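Local coordinates for peridinin-chlorophyll A protein (Amphidinium carterae, PDB 2C9E), which probably serves as a water-soluble light-harvesting antenna, holding peridinin and chlorophyll a to capture solar energy in the blue-green range, at residues 230-235 with 276-281; 238-243 with 268-273; 200-205 with 298-303. One frame throughout, in Å; residues are numbered along the deposited sequence.

Contact 1. Residues 230-235 with 276-281; sequences LTMNQN and ATADPA. Unlike the reference sequence in segment 276-281: Asp279 (reference His). With PID (peridinin), chain I.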
loop_
_atom_site.group_PDB
_atom_site.type_symbol
_atom_site.label_atom_id
_atom_site.label_comp_id
_atom_site.label_asym_id
_atom_site.label_seq_id
_atom_site.Cartn_x
_atom_site.Cartn_y
_atom_site.Cartn_z
ATOM N N LEU A 230 12.384 -0.625 -3.434
ATOM C CA LEU A 230 13.239 -1.619 -4.101
ATOM C C LEU A 230 14.672 -1.666 -3.542
ATOM O O LEU A 230 15.356 -2.657 -3.729
ATOM C CB LEU A 230 13.260 -1.402 -5.614
ATOM C CG LEU A 230 12.250 -2.085 -6.570
ATOM C CD1 LEU A 230 11.538 -3.241 -5.962
ATOM C CD2 LEU A 230 11.295 -1.071 -7.072
ATOM N N THR A 231 15.114 -0.619 -2.845
ATOM C CA THR A 231 16.458 -0.590 -2.211
ATOM C C THR A 231 16.433 -1.223 -0.814
ATOM O O THR A 231 17.494 -1.437 -0.203
ATOM C CB THR A 231 16.995 0.832 -1.952
ATOM O OG1 THR A 231 16.179 1.448 -0.952
ATOM C CG2 THR A 231 17.036 1.687 -3.240
ATOM N N MET A 232 15.246 -1.484 -0.269
ATOM C CA MET A 232 15.182 -2.107 1.046
ATOM C C MET A 232 15.432 -3.622 1.007
ATOM O O MET A 232 15.178 -4.289 0.000
ATOM C CB MET A 232 13.811 -1.893 1.713
ATOM C CG MET A 232 13.444 -0.445 1.915
ATOM S SD MET A 232 11.771 -0.240 2.559
ATOM C CE MET A 232 12.027 1.354 3.436
ATOM N N ASN A 233 15.874 -4.144 2.144
ATOM C CA ASN A 233 16.107 -5.562 2.318
ATOM C C ASN A 233 14.746 -6.243 2.412
ATOM O O ASN A 233 13.980 -6.004 3.347
ATOM C CB ASN A 233 16.875 -5.803 3.613
ATOM C CG ASN A 233 17.292 -7.255 3.777
ATOM O OD1 ASN A 233 16.531 -8.128 4.240
ATOM N ND2 ASN A 233 18.517 -7.526 3.381
ATOM N N GLN A 234 14.454 -7.123 1.460
ATOM C CA GLN A 234 13.173 -7.782 1.457
ATOM C C GLN A 234 12.800 -8.583 2.721
ATOM O O GLN A 234 11.616 -8.662 3.045
ATOM C CB GLN A 234 13.016 -8.648 0.185
ATOM C CG GLN A 234 11.521 -8.964 -0.177
ATOM C CD GLN A 234 10.726 -7.723 -0.616
ATOM O OE1 GLN A 234 11.326 -6.703 -0.969
ATOM N NE2 GLN A 234 9.373 -7.815 -0.615
ATOM N N ASN A 235 13.753 -9.161 3.451
ATOM C CA ASN A 235 13.380 -9.913 4.661
ATOM C C ASN A 235 12.879 -8.949 5.755
ATOM O O ASN A 235 12.012 -9.283 6.574
ATOM C CB ASN A 235 14.566 -10.731 5.212
ATOM C CG ASN A 235 14.953 -11.929 4.310
ATOM O OD1 ASN A 235 14.096 -12.740 3.900
ATOM N ND2 ASN A 235 16.256 -12.052 4.021
ATOM N N ALA A 276 16.465 1.175 7.991
ATOM C CA ALA A 276 17.913 1.200 8.042
ATOM C C ALA A 276 18.488 0.609 6.765
ATOM O O ALA A 276 19.572 0.988 6.339
ATOM C CB ALA A 276 18.408 0.420 9.257
ATOM N N THR A 277 17.737 -0.282 6.131
ATOM C CA THR A 277 18.202 -0.934 4.920
ATOM C C THR A 277 17.932 -0.235 3.584
ATOM O O THR A 277 18.336 -0.739 2.534
ATOM C CB THR A 277 17.643 -2.331 4.874
ATOM O OG1 THR A 277 16.347 -2.326 4.253
ATOM C CG2 THR A 277 17.500 -2.830 6.295
ATOM N N ALA A 278 17.260 0.913 3.624
ATOM C CA ALA A 278 16.968 1.689 2.421
ATOM C C ALA A 278 18.084 2.660 2.029
ATOM O O ALA A 278 18.958 3.008 2.827
ATOM C CB ALA A 278 15.674 2.526 2.640
ATOM N N ASP A 279 18.023 3.149 0.799
ATOM C CA ASP A 279 18.960 4.169 0.377
ATOM C C ASP A 279 18.481 5.339 1.222
ATOM O O ASP A 279 17.337 5.729 1.115
ATOM C CB ASP A 279 18.744 4.507 -1.080
ATOM C CG ASP A 279 19.626 5.612 -1.547
ATOM O OD1 ASP A 279 19.576 6.713 -0.952
ATOM O OD2 ASP A 279 20.365 5.375 -2.528
ATOM N N PRO A 280 19.352 5.889 2.077
ATOM C CA PRO A 280 19.141 7.007 3.003
ATOM C C PRO A 280 18.706 8.330 2.398
ATOM O O PRO A 280 17.788 9.005 2.927
ATOM C CB PRO A 280 20.497 7.145 3.702
ATOM C CG PRO A 280 21.097 5.788 3.613
ATOM C CD PRO A 280 20.721 5.346 2.220
ATOM N N ALA A 281 19.372 8.738 1.315
ATOM C CA ALA A 281 19.023 10.009 0.702
ATOM C C ALA A 281 17.670 9.850 0.029
ATOM O O ALA A 281 16.848 10.756 0.088
ATOM C CB ALA A 281 20.111 10.494 -0.338
HETATM C C1 PID I . 14.517 17.446 8.972
HETATM C C2 PID I . 15.130 18.489 9.909
HETATM C C3 PID I . 16.395 17.946 10.575
HETATM C C4 PID I . 16.006 16.711 11.391
HETATM C C5 PID I . 15.477 15.542 10.553
HETATM C C6 PID I . 14.622 15.965 9.347
HETATM C C7 PID I . 13.594 15.082 8.996
HETATM C C8 PID I . 13.484 14.319 7.832
HETATM C C9 PID I . 12.430 13.444 7.542
HETATM C C10 PID I . 11.309 13.165 8.319
HETATM C C11 PID I . 12.396 12.589 6.519
HETATM C C12 PID I . 11.339 11.782 6.646
HETATM C C13 PID I . 11.060 10.705 5.805
HETATM C C14 PID I . 9.986 9.814 5.873
HETATM C C15 PID I . 9.926 8.782 4.936
HETATM C C16 PID I . 8.940 7.795 4.887
HETATM C C17 PID I . 9.015 6.762 3.953
HETATM C C18 PID I . 8.067 5.743 3.908
HETATM C C19 PID I . 8.162 4.675 3.017
HETATM C C20 PID I . 7.206 3.662 3.008
HETATM C C21 PID I . 7.239 2.542 2.178
HETATM C C22 PID I . 6.208 1.604 2.263
HETATM C C23 PID I . 6.106 0.498 1.571
HETATM C C24 PID I . 5.965 -0.623 0.910
HETATM C C25 PID I . 6.477 -1.984 1.415
HETATM C C26 PID I . 7.359 -2.642 0.347
HETATM C C27 PID I . 6.694 -2.681 -1.037
HETATM C C28 PID I . 6.222 -1.287 -1.472
HETATM C C29 PID I . 5.273 -0.635 -0.458
HETATM C C30 PID I . 8.031 -4.361 -2.125
HETATM C C31 PID I . 9.127 -4.706 -3.136
HETATM C CM1 PID I . 13.300 17.954 8.194
HETATM C CM2 PID I . 14.665 14.684 11.525
HETATM C CM3 PID I . 16.664 14.713 10.053
HETATM C CM4 PID I . 8.953 9.885 7.005
HETATM C CM5 PID I . 8.388 2.354 1.183
HETATM C CM6 PID I . 7.306 -1.838 2.693
HETATM C CM7 PID I . 5.276 -2.883 1.729
HETATM C CM8 PID I . 4.920 0.778 -0.935
HETATM O O1 PID I . 15.395 16.549 8.286
HETATM O O2 PID I . 16.900 18.940 11.474
HETATM O O3 PID I . 10.899 13.826 9.272
HETATM O O4 PID I . 10.631 12.117 7.766
HETATM O O5 PID I . 4.080 -1.421 -0.348
HETATM O O6 PID I . 7.688 -3.047 -2.017
HETATM O O7 PID I . 7.509 -5.241 -1.439
#
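Two threonines at helix ends carry the hydrogen bonding here, each hydroxyl receiving a backbone N-H from the other segment. Asp279 N donates to Thr231 OG1 over 3.1 Å, and Asn233 N donates to Thr277 OG1 over 2.8 Å in an almost straight bond (176° at the hydrogen). Each hydroxyl also bonds the carbonyl three residues earlier, Thr231 OG1 to Val228 O and Thr277 OG1 to Met274 O, so each is gripped twice. The torsion of Thr231 (chi1 67°) puts OG1 back over the last turn of helix 215-231, near Val228 O, where Asp279 N can also reach it. Replacing Thr231 with valine would probably leave Asp279 N without its acceptor and cut one of the two ties between the segments. The acceptors Thr231 O and Thr277 O lie 2.9 Å apart, a probably unfavourable approach offset by the two N-H bonds.

Nonpolar contact fills the middle. CG of Met232 rests on CB of Ala278 at 3.8 Å, where the CA atoms come closest, and Phe283 touches both side chains. At the outer end, CG2 of Thr231 lies 3.9 Å from Asp279 CB.

Capping bonds start the next helices. The carboxylate of Asp279 takes Lys282 N, whereas OD1 of Asn233 receives weak bonds from Asn235 N and Ala236 N.

Segment 230-235 also meets peridinin: Gln234 NE2 donates to O7 of its acetate at 3.3 Å, and Leu230 CD1 lies 4.0 Å from the acetate methyl C31. Gln234 touches a second peridinin as well.

Matching helix-end turns thus lean on each other in a near-reciprocal way. Made by backbone donors and threonine hydroxyls, the contact probably helps to fix the course of both turns and so to place Gln234 beside the pigment.

Contact 2. Residues 238-243 with 268-273; sequences NDAVFA and NLALAK. With CLA (chlorophyll a), chain C.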
loop_
_atom_site.group_PDB
_atom_site.type_symbol
_atom_site.label_atom_id
_atom_site.label_comp_id
_atom_site.label_asym_id
_atom_site.label_seq_id
_atom_site.Cartn_x
_atom_site.Cartn_y
_atom_site.Cartn_z
ATOM N N ASN A 238 9.446 -8.105 4.933
ATOM C CA ASN A 238 8.574 -9.157 5.406
ATOM C C ASN A 238 8.382 -9.081 6.876
ATOM O O ASN A 238 7.279 -9.290 7.350
ATOM C CB ASN A 238 9.113 -10.534 5.053
ATOM C CG ASN A 238 9.261 -10.707 3.592
ATOM O OD1 ASN A 238 8.492 -10.134 2.821
ATOM N ND2 ASN A 238 10.245 -11.486 3.178
ATOM N N ASP A 239 9.439 -8.800 7.627
ATOM C CA ASP A 239 9.259 -8.707 9.082
ATOM C C ASP A 239 8.321 -7.577 9.490
ATOM O O ASP A 239 7.429 -7.794 10.306
ATOM C CB ASP A 239 10.577 -8.490 9.796
ATOM C CG ASP A 239 11.488 -9.657 9.664
ATOM O OD1 ASP A 239 11.047 -10.784 9.997
ATOM O OD2 ASP A 239 12.645 -9.434 9.229
ATOM N N ALA A 240 8.533 -6.380 8.939
ATOM C CA ALA A 240 7.687 -5.214 9.263
ATOM C C ALA A 240 6.210 -5.463 8.879
ATOM O O ALA A 240 5.295 -5.230 9.670
ATOM C CB ALA A 240 8.236 -4.012 8.560
ATOM N N VAL A 241 5.982 -5.969 7.673
ATOM C CA VAL A 241 4.644 -6.285 7.223
ATOM C C VAL A 241 3.987 -7.262 8.257
ATOM O O VAL A 241 2.854 -7.073 8.697
ATOM C CB VAL A 241 4.691 -6.934 5.800
ATOM C CG1 VAL A 241 3.318 -7.524 5.403
ATOM C CG2 VAL A 241 5.085 -5.889 4.737
ATOM N N PHE A 242 4.689 -8.324 8.638
ATOM C CA PHE A 242 4.090 -9.230 9.569
ATOM C C PHE A 242 3.857 -8.521 10.941
ATOM O O PHE A 242 2.821 -8.747 11.605
ATOM C CB PHE A 242 4.961 -10.483 9.719
ATOM C CG PHE A 242 4.380 -11.481 10.674
ATOM C CD1 PHE A 242 3.136 -12.046 10.418
ATOM C CD2 PHE A 242 5.023 -11.766 11.883
ATOM C CE1 PHE A 242 2.512 -12.886 11.355
ATOM C CE2 PHE A 242 4.427 -12.597 12.843
ATOM C CZ PHE A 242 3.163 -13.161 12.578
ATOM N N ALA A 243 4.797 -7.665 11.368
ATOM C CA ALA A 243 4.609 -6.950 12.641
ATOM C C ALA A 243 3.226 -6.222 12.614
ATOM O O ALA A 243 2.486 -6.227 13.591
ATOM C CB ALA A 243 5.745 -5.931 12.860
ATOM N N ASN A 268 7.272 -0.566 15.481
ATOM C CA ASN A 268 8.273 0.487 15.300
ATOM C C ASN A 268 9.690 -0.067 15.157
ATOM O O ASN A 268 10.521 0.496 14.428
ATOM C CB ASN A 268 8.253 1.488 16.475
ATOM C CG ASN A 268 6.997 2.325 16.513
ATOM O OD1 ASN A 268 6.421 2.554 17.585
ATOM N ND2 ASN A 268 6.567 2.793 15.361
ATOM N N LEU A 269 9.992 -1.148 15.862
ATOM C CA LEU A 269 11.345 -1.694 15.761
ATOM C C LEU A 269 11.553 -2.290 14.367
ATOM O O LEU A 269 12.600 -2.098 13.734
ATOM C CB LEU A 269 11.565 -2.782 16.817
ATOM C CG LEU A 269 12.934 -3.491 16.797
ATOM C CD1 LEU A 269 14.084 -2.465 16.859
ATOM C CD2 LEU A 269 13.015 -4.444 17.999
ATOM N N ALA A 270 10.542 -3.017 13.902
ATOM C CA ALA A 270 10.582 -3.655 12.606
ATOM C C ALA A 270 10.710 -2.597 11.515
ATOM O O ALA A 270 11.458 -2.791 10.566
ATOM C CB ALA A 270 9.342 -4.513 12.422
ATOM N N LEU A 271 10.020 -1.467 11.645
ATOM C CA LEU A 271 10.153 -0.408 10.645
ATOM C C LEU A 271 11.550 0.218 10.698
ATOM O O LEU A 271 12.164 0.474 9.676
ATOM C CB LEU A 271 9.087 0.691 10.864
ATOM C CG LEU A 271 7.670 0.300 10.440
ATOM C CD1 LEU A 271 6.698 1.360 10.833
ATOM C CD2 LEU A 271 7.638 0.106 8.922
ATOM N N ALA A 272 12.018 0.524 11.901
ATOM C CA ALA A 272 13.333 1.099 12.095
ATOM C C ALA A 272 14.366 0.250 11.307
ATOM O O ALA A 272 15.152 0.768 10.487
ATOM C CB ALA A 272 13.657 1.131 13.634
ATOM N N LYS A 273 14.350 -1.053 11.538
ATOM C CA LYS A 273 15.240 -1.981 10.838
ATOM C C LYS A 273 15.015 -1.940 9.318
ATOM O O LYS A 273 15.984 -1.898 8.527
ATOM C CB LYS A 273 15.004 -3.393 11.351
ATOM C CG LYS A 273 16.071 -3.853 12.257
ATOM C CD LYS A 273 15.661 -3.686 13.680
ATOM C CE LYS A 273 14.713 -4.794 14.072
ATOM N NZ LYS A 273 15.393 -6.031 14.588
HETATM MG MG CLA C . 2.660 2.723 8.325
HETATM C CHA CLA C . 4.466 5.735 8.182
HETATM C CHB CLA C . -0.130 4.489 9.354
HETATM C CHC CLA C . 0.635 -0.001 7.576
HETATM C CHD CLA C . 5.252 1.273 6.480
HETATM N NA CLA C . 2.273 4.804 8.869
HETATM C C1A CLA C . 3.172 5.872 8.728
HETATM C C2A CLA C . 2.490 7.171 9.101
HETATM C C3A CLA C . 1.151 6.731 9.675
HETATM C C4A CLA C . 1.038 5.259 9.276
HETATM C CMA CLA C . 1.187 6.832 11.207
HETATM C CAA CLA C . 2.284 8.064 7.872
HETATM C CBA CLA C . 1.819 9.473 8.231
HETATM C CGA CLA C . 1.409 10.285 7.011
HETATM O O1A CLA C . 0.957 11.420 7.183
HETATM O O2A CLA C . 1.521 9.756 5.641
HETATM N NB CLA C . 0.643 2.279 8.555
HETATM C C1B CLA C . -0.307 3.152 9.042
HETATM C C2B CLA C . -1.528 2.429 9.269
HETATM C C3B CLA C . -1.349 1.155 8.795
HETATM C C4B CLA C . 0.028 1.081 8.269
HETATM C CMB CLA C . -2.818 2.972 9.990
HETATM C CAB CLA C . -2.522 0.298 8.959
HETATM C CBB CLA C . -2.491 -0.983 8.559
HETATM N NC CLA C . 2.909 0.949 7.216
HETATM C C1C CLA C . 1.971 -0.060 7.088
HETATM C C2C CLA C . 2.608 -1.206 6.450
HETATM C C3C CLA C . 3.881 -0.850 6.150
HETATM C C4C CLA C . 4.070 0.518 6.615
HETATM C CMC CLA C . 1.988 -2.572 6.143
HETATM C CAC CLA C . 4.938 -1.693 5.471
HETATM C CBC CLA C . 5.778 -2.519 6.518
HETATM N ND CLA C . 4.424 3.322 7.502
HETATM C C1D CLA C . 5.429 2.599 6.921
HETATM C C2D CLA C . 6.670 3.325 6.963
HETATM C C3D CLA C . 6.352 4.540 7.434
HETATM C C4D CLA C . 4.966 4.531 7.750
HETATM C CMD CLA C . 8.066 2.795 6.475
HETATM C CAD CLA C . 6.823 5.881 7.672
HETATM O OBD CLA C . 7.975 6.336 7.791
HETATM C CBD CLA C . 5.613 6.754 7.938
HETATM C CGD CLA C . 5.913 7.553 9.187
HETATM O O1D CLA C . 5.560 7.127 10.285
HETATM O O2D CLA C . 6.618 8.708 9.083
HETATM C CED CLA C . 7.029 9.323 10.180
HETATM C C1 CLA C . 1.096 10.632 4.565
HETATM C C2 CLA C . 1.282 9.928 3.379
HETATM C C3 CLA C . 1.751 10.341 2.136
HETATM C C4 CLA C . 2.170 11.827 1.818
HETATM C C5 CLA C . 1.908 9.341 0.919
HETATM C C6 CLA C . 1.408 7.886 1.184
HETATM C C7 CLA C . 1.780 6.908 0.040
HETATM C C8 CLA C . 1.381 5.424 0.263
HETATM C C9 CLA C . 2.128 4.515 -0.740
HETATM C C10 CLA C . -0.147 5.293 0.055
HETATM C C11 CLA C . -0.688 3.850 -0.101
HETATM C C12 CLA C . -2.217 3.809 -0.027
HETATM C C13 CLA C . -2.977 4.733 -0.991
HETATM C C14 CLA C . -4.399 5.034 -0.570
HETATM C C15 CLA C . -2.959 4.115 -2.396
HETATM C C16 CLA C . -3.717 2.812 -2.593
HETATM C C17 CLA C . -3.284 2.193 -3.892
HETATM C C18 CLA C . -4.061 0.956 -4.326
HETATM C C19 CLA C . -3.520 0.450 -5.638
HETATM C C20 CLA C . -5.531 1.290 -4.486
HETATM O O HOH W 1 3.159 1.850 10.201
#
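Ala270 points its methyl toward the facing helix, where CB comes within 3.6 Å of Ala240 CA. Ala240 and Ala243, one helical turn apart, turn their own methyls back toward it. The CB atoms of Ala270 and Ala243 are 3.9 Å apart, and Ala240 CB lies about as near. With nothing larger than a methyl along this line, the CA atoms of Ala240 and Ala270 approach to 4.7 Å. The local helix axes come within 8.4 Å of each other at a signed crossing angle of -158°, so the two run nearly antiparallel.

Helices 234-251 and 261-276 follow one another in the chain and form an antiparallel helical hairpin, part of the wall that the all-helical peridinin-chlorophyll protein builds around its pigments. Loop residues Ile162 and Ala163 touch Asp239 at the edge of the contact, and helices 176-192 and 306-324 cover the far side of helix 261-276.

Leu271 and Ala240 join the contact to the chlorophyll. The side chain of Leu271 leaves its helix beside the interface, with CG anti to the carbonyl carbon (chi1 -74°), and its end swings back so that CD2 touches Ala240 CB at 4.2 Å. The same methyl sits above the rim of the macrocycle, 3.6 Å from the chlorophyll methine CHD, on the face that carries water 1. That water is bound to the central magnesium at 2.1 Å.

Ala240 meets a different part of the pigment. Its CB lies 3.5 Å from CBC, the end of the chlorophyll ethyl group, which also nears Val241 N and the CG2 methyl of Val241. The carbonyl oxygen of Ala240 is hydrogen-bonded to the imidazole ND1 of His244, another residue lining this chlorophyll pocket.

Contact 3. Residues 200-205 with 298-303; sequences SPEISK and MALFAA. With PID (peridinin), chain H.
Glu202 is an acid used mainly for its hydrocarbon part: its CB meets Leu300 CD2 at 3.8 Å and its CG lies against the methyl of Ala299, while the carboxylate reaches the other helix through a water. Water 2 donates to Glu202 OE2 at 3.1 Å and also to Ala299 O. A bend at chi2 (74°) carries the carboxylate on past Ala299 to the C-terminal end of helix 293-302, bringing OE2 near Ala303 CB.

Deeper in, the branched side chains take over. Ile203 CG1 touches Leu300 CD2 at 4.1 Å, and both residues go on to line the polyene of peridinin, Ile203 CG1 at 3.7 Å from C19 and Leu300 CD1 at 3.7 Å from C15. Phe301 lays one ring face over C6 of the carotenoid's end ring, and the methyl CE of Met298 packs on C2. Ser37 and Asn304 add hydrogen bonds to the same pigment.

The local axes run nearly antiparallel, 9.9 Å apart at closest approach. Water-bridged on one side and aliphatic on the side of the pigment, the two helices form part of the helical wall of this peridinin pocket, and Ile203 and Leu300 each belong to a chlorophyll pocket as well.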
loop_
_atom_site.group_PDB
_atom_site.type_symbol
_atom_site.label_atom_id
_atom_site.label_comp_id
_atom_site.label_asym_id
_atom_site.label_seq_id
_atom_site.Cartn_x
_atom_site.Cartn_y
_atom_site.Cartn_z
ATOM N N SER A 200 -10.070 8.683 10.772
ATOM C CA SER A 200 -9.052 9.721 10.798
ATOM C C SER A 200 -9.350 10.702 9.694
ATOM O O SER A 200 -8.999 10.508 8.551
ATOM C CB SER A 200 -7.653 9.130 10.620
ATOM O OG SER A 200 -7.656 8.092 9.671
ATOM N N PRO A 201 -10.011 11.787 10.054
ATOM C CA PRO A 201 -10.435 12.885 9.193
ATOM C C PRO A 201 -9.362 13.506 8.286
ATOM O O PRO A 201 -9.587 13.658 7.087
ATOM C CB PRO A 201 -11.044 13.885 10.190
ATOM C CG PRO A 201 -10.364 13.535 11.539
ATOM C CD PRO A 201 -10.368 12.030 11.469
ATOM N N GLU A 202 -8.205 13.865 8.848
ATOM C CA GLU A 202 -7.141 14.462 8.021
ATOM C C GLU A 202 -6.624 13.507 6.912
ATOM O O GLU A 202 -6.443 13.920 5.764
ATOM C CB GLU A 202 -5.935 14.888 8.889
ATOM C CG GLU A 202 -6.227 15.866 9.998
ATOM C CD GLU A 202 -6.973 15.222 11.180
ATOM O OE1 GLU A 202 -7.045 13.949 11.240
ATOM O OE2 GLU A 202 -7.480 16.004 12.052
ATOM N N ILE A 203 -6.395 12.243 7.258
ATOM C CA ILE A 203 -5.855 11.273 6.317
ATOM C C ILE A 203 -6.865 10.957 5.238
ATOM O O ILE A 203 -6.515 10.839 4.047
ATOM C CB ILE A 203 -5.418 9.987 7.088
ATOM C CG1 ILE A 203 -4.234 10.337 7.997
ATOM C CG2 ILE A 203 -4.996 8.855 6.127
ATOM C CD1 ILE A 203 -2.909 10.391 7.238
ATOM N N SER A 204 -8.137 10.846 5.623
ATOM C CA SER A 204 -9.159 10.564 4.636
ATOM C C SER A 204 -9.269 11.721 3.675
ATOM O O SER A 204 -9.332 11.527 2.447
ATOM C CB SER A 204 -10.531 10.334 5.285
ATOM O OG SER A 204 -10.528 9.076 5.915
ATOM N N LYS A 205 -9.294 12.938 4.220
ATOM C CA LYS A 205 -9.429 14.053 3.317
ATOM C C LYS A 205 -8.242 14.115 2.349
ATOM O O LYS A 205 -8.454 14.377 1.164
ATOM C CB LYS A 205 -9.641 15.370 4.080
ATOM C CG LYS A 205 -9.858 16.600 3.172
ATOM C CD LYS A 205 -10.762 16.372 1.915
ATOM C CE LYS A 205 -12.289 16.650 2.105
ATOM N NZ LYS A 205 -13.120 15.612 2.848
ATOM N N MET A 298 0.832 19.502 9.463
ATOM C CA MET A 298 0.387 20.549 10.402
ATOM C C MET A 298 -1.010 20.160 10.916
ATOM O O MET A 298 -1.284 20.227 12.090
ATOM C CB MET A 298 0.263 21.929 9.749
ATOM C CG MET A 298 1.513 22.781 9.771
ATOM S SD MET A 298 2.185 23.044 11.447
ATOM C CE MET A 298 3.931 22.964 11.139
ATOM N N ALA A 299 -1.912 19.766 10.037
ATOM C CA ALA A 299 -3.241 19.365 10.489
ATOM C C ALA A 299 -3.196 18.119 11.449
ATOM O O ALA A 299 -3.907 18.070 12.453
ATOM C CB ALA A 299 -4.111 19.096 9.267
ATOM N N LEU A 300 -2.365 17.112 11.154
ATOM C CA LEU A 300 -2.239 15.950 12.048
ATOM C C LEU A 300 -1.707 16.453 13.420
ATOM O O LEU A 300 -2.258 16.105 14.492
ATOM C CB LEU A 300 -1.286 14.888 11.426
ATOM C CG LEU A 300 -1.931 14.141 10.220
ATOM C CD1 LEU A 300 -0.873 13.426 9.424
ATOM C CD2 LEU A 300 -3.034 13.150 10.729
ATOM N N PHE A 301 -0.658 17.288 13.379
ATOM C CA PHE A 301 -0.073 17.911 14.590
ATOM C C PHE A 301 -1.149 18.721 15.374
ATOM O O PHE A 301 -1.187 18.674 16.595
ATOM C CB PHE A 301 1.058 18.858 14.179
ATOM C CG PHE A 301 1.597 19.693 15.295
ATOM C CD1 PHE A 301 1.967 19.108 16.524
ATOM C CD2 PHE A 301 1.812 21.057 15.117
ATOM C CE1 PHE A 301 2.557 19.871 17.571
ATOM C CE2 PHE A 301 2.414 21.836 16.163
ATOM C CZ PHE A 301 2.786 21.225 17.390
ATOM N N ALA A 302 -2.013 19.461 14.668
ATOM C CA ALA A 302 -3.044 20.237 15.334
ATOM C C ALA A 302 -4.047 19.364 16.082
ATOM O O ALA A 302 -4.751 19.860 16.934
ATOM C CB ALA A 302 -3.807 21.151 14.322
ATOM N N ALA A 303 -4.136 18.075 15.758
ATOM C CA ALA A 303 -5.072 17.221 16.463
ATOM C C ALA A 303 -4.445 16.572 17.702
ATOM O O ALA A 303 -5.133 15.881 18.461
ATOM C CB ALA A 303 -5.592 16.144 15.516
HETATM C C1 PID H . 4.994 19.273 12.939
HETATM C C2 PID H . 5.630 20.651 13.137
HETATM C C3 PID H . 6.936 20.549 13.931
HETATM C C4 PID H . 6.653 19.871 15.272
HETATM C C5 PID H . 6.160 18.422 15.171
HETATM C C6 PID H . 5.206 18.179 13.991
HETATM C C7 PID H . 4.246 17.180 14.189
HETATM C C8 PID H . 4.078 16.071 13.360
HETATM C C9 PID H . 3.133 15.055 13.527
HETATM C C10 PID H . 2.176 14.913 14.525
HETATM C C11 PID H . 2.931 14.059 12.664
HETATM C C12 PID H . 1.886 13.332 13.064
HETATM C C13 PID H . 1.304 12.323 12.295
HETATM C C14 PID H . 0.195 11.533 12.606
HETATM C C15 PID H . -0.245 10.605 11.660
HETATM C C16 PID H . -1.364 9.782 11.770
HETATM C C17 PID H . -1.695 8.919 10.725
HETATM C C18 PID H . -2.830 8.111 10.725
HETATM C C19 PID H . -3.138 7.266 9.658
HETATM C C20 PID H . -4.313 6.514 9.635
HETATM C C21 PID H . -4.706 5.671 8.594
HETATM C C22 PID H . -5.957 5.069 8.702
HETATM C C23 PID H . -6.554 4.294 7.834
HETATM C C24 PID H . -7.284 3.654 6.952
HETATM C C25 PID H . -7.317 2.123 6.813
HETATM C C26 PID H . -7.534 1.676 5.360
HETATM C C27 PID H . -8.668 2.449 4.669
HETATM C C28 PID H . -8.260 3.926 4.637
HETATM C C29 PID H . -8.223 4.480 6.062
HETATM C C30 PID H . -9.698 0.996 3.074
HETATM C C31 PID H . -9.988 0.588 1.628
HETATM C CM1 PID H . 3.656 19.321 12.201
HETATM C CM2 PID H . 5.480 18.143 16.515
HETATM C CM3 PID H . 7.375 17.498 15.031
HETATM C CM4 PID H . -0.506 11.638 13.964
HETATM C CM5 PID H . -3.772 5.341 7.421
HETATM C CM6 PID H . -6.010 1.521 7.333
HETATM C CM7 PID H . -8.492 1.614 7.656
HETATM C CM8 PID H . -7.789 5.947 6.030
HETATM O O1 PID H . 5.866 18.161 12.713
HETATM O O2 PID H . 7.349 21.880 14.248
HETATM O O3 PID H . 2.034 15.630 15.514
HETATM O O4 PID H . 1.395 13.830 14.239
HETATM O O5 PID H . -9.557 4.373 6.566
HETATM O O6 PID H . -8.876 2.056 3.303
HETATM O O7 PID H . -10.211 0.382 4.009
HETATM O O HOH W 2 -6.305 18.847 12.536
#

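Overall arrangement
All three contacts lie in the second half of the chain and follow one another inward along it: contact 3 joins the outermost segments, contact 1 falls between them, and contact 2 is innermost. Contacts 1 and 2 are neighbours, with centres about 12 Å apart, and share helix 234-251; contact 1 closes the open end of the hairpin, where helix 234-251 starts and helix 261-276 stops. Contact 3 stands apart, its centre about 28 Å from contact 1 and 24 Å from contact 2. Together they join helices both adjacent and distant in the chain around shared pigments: contacts 2 and 3 line one chlorophyll pocket, and Gln234 and Asn238 one peridinin pocket.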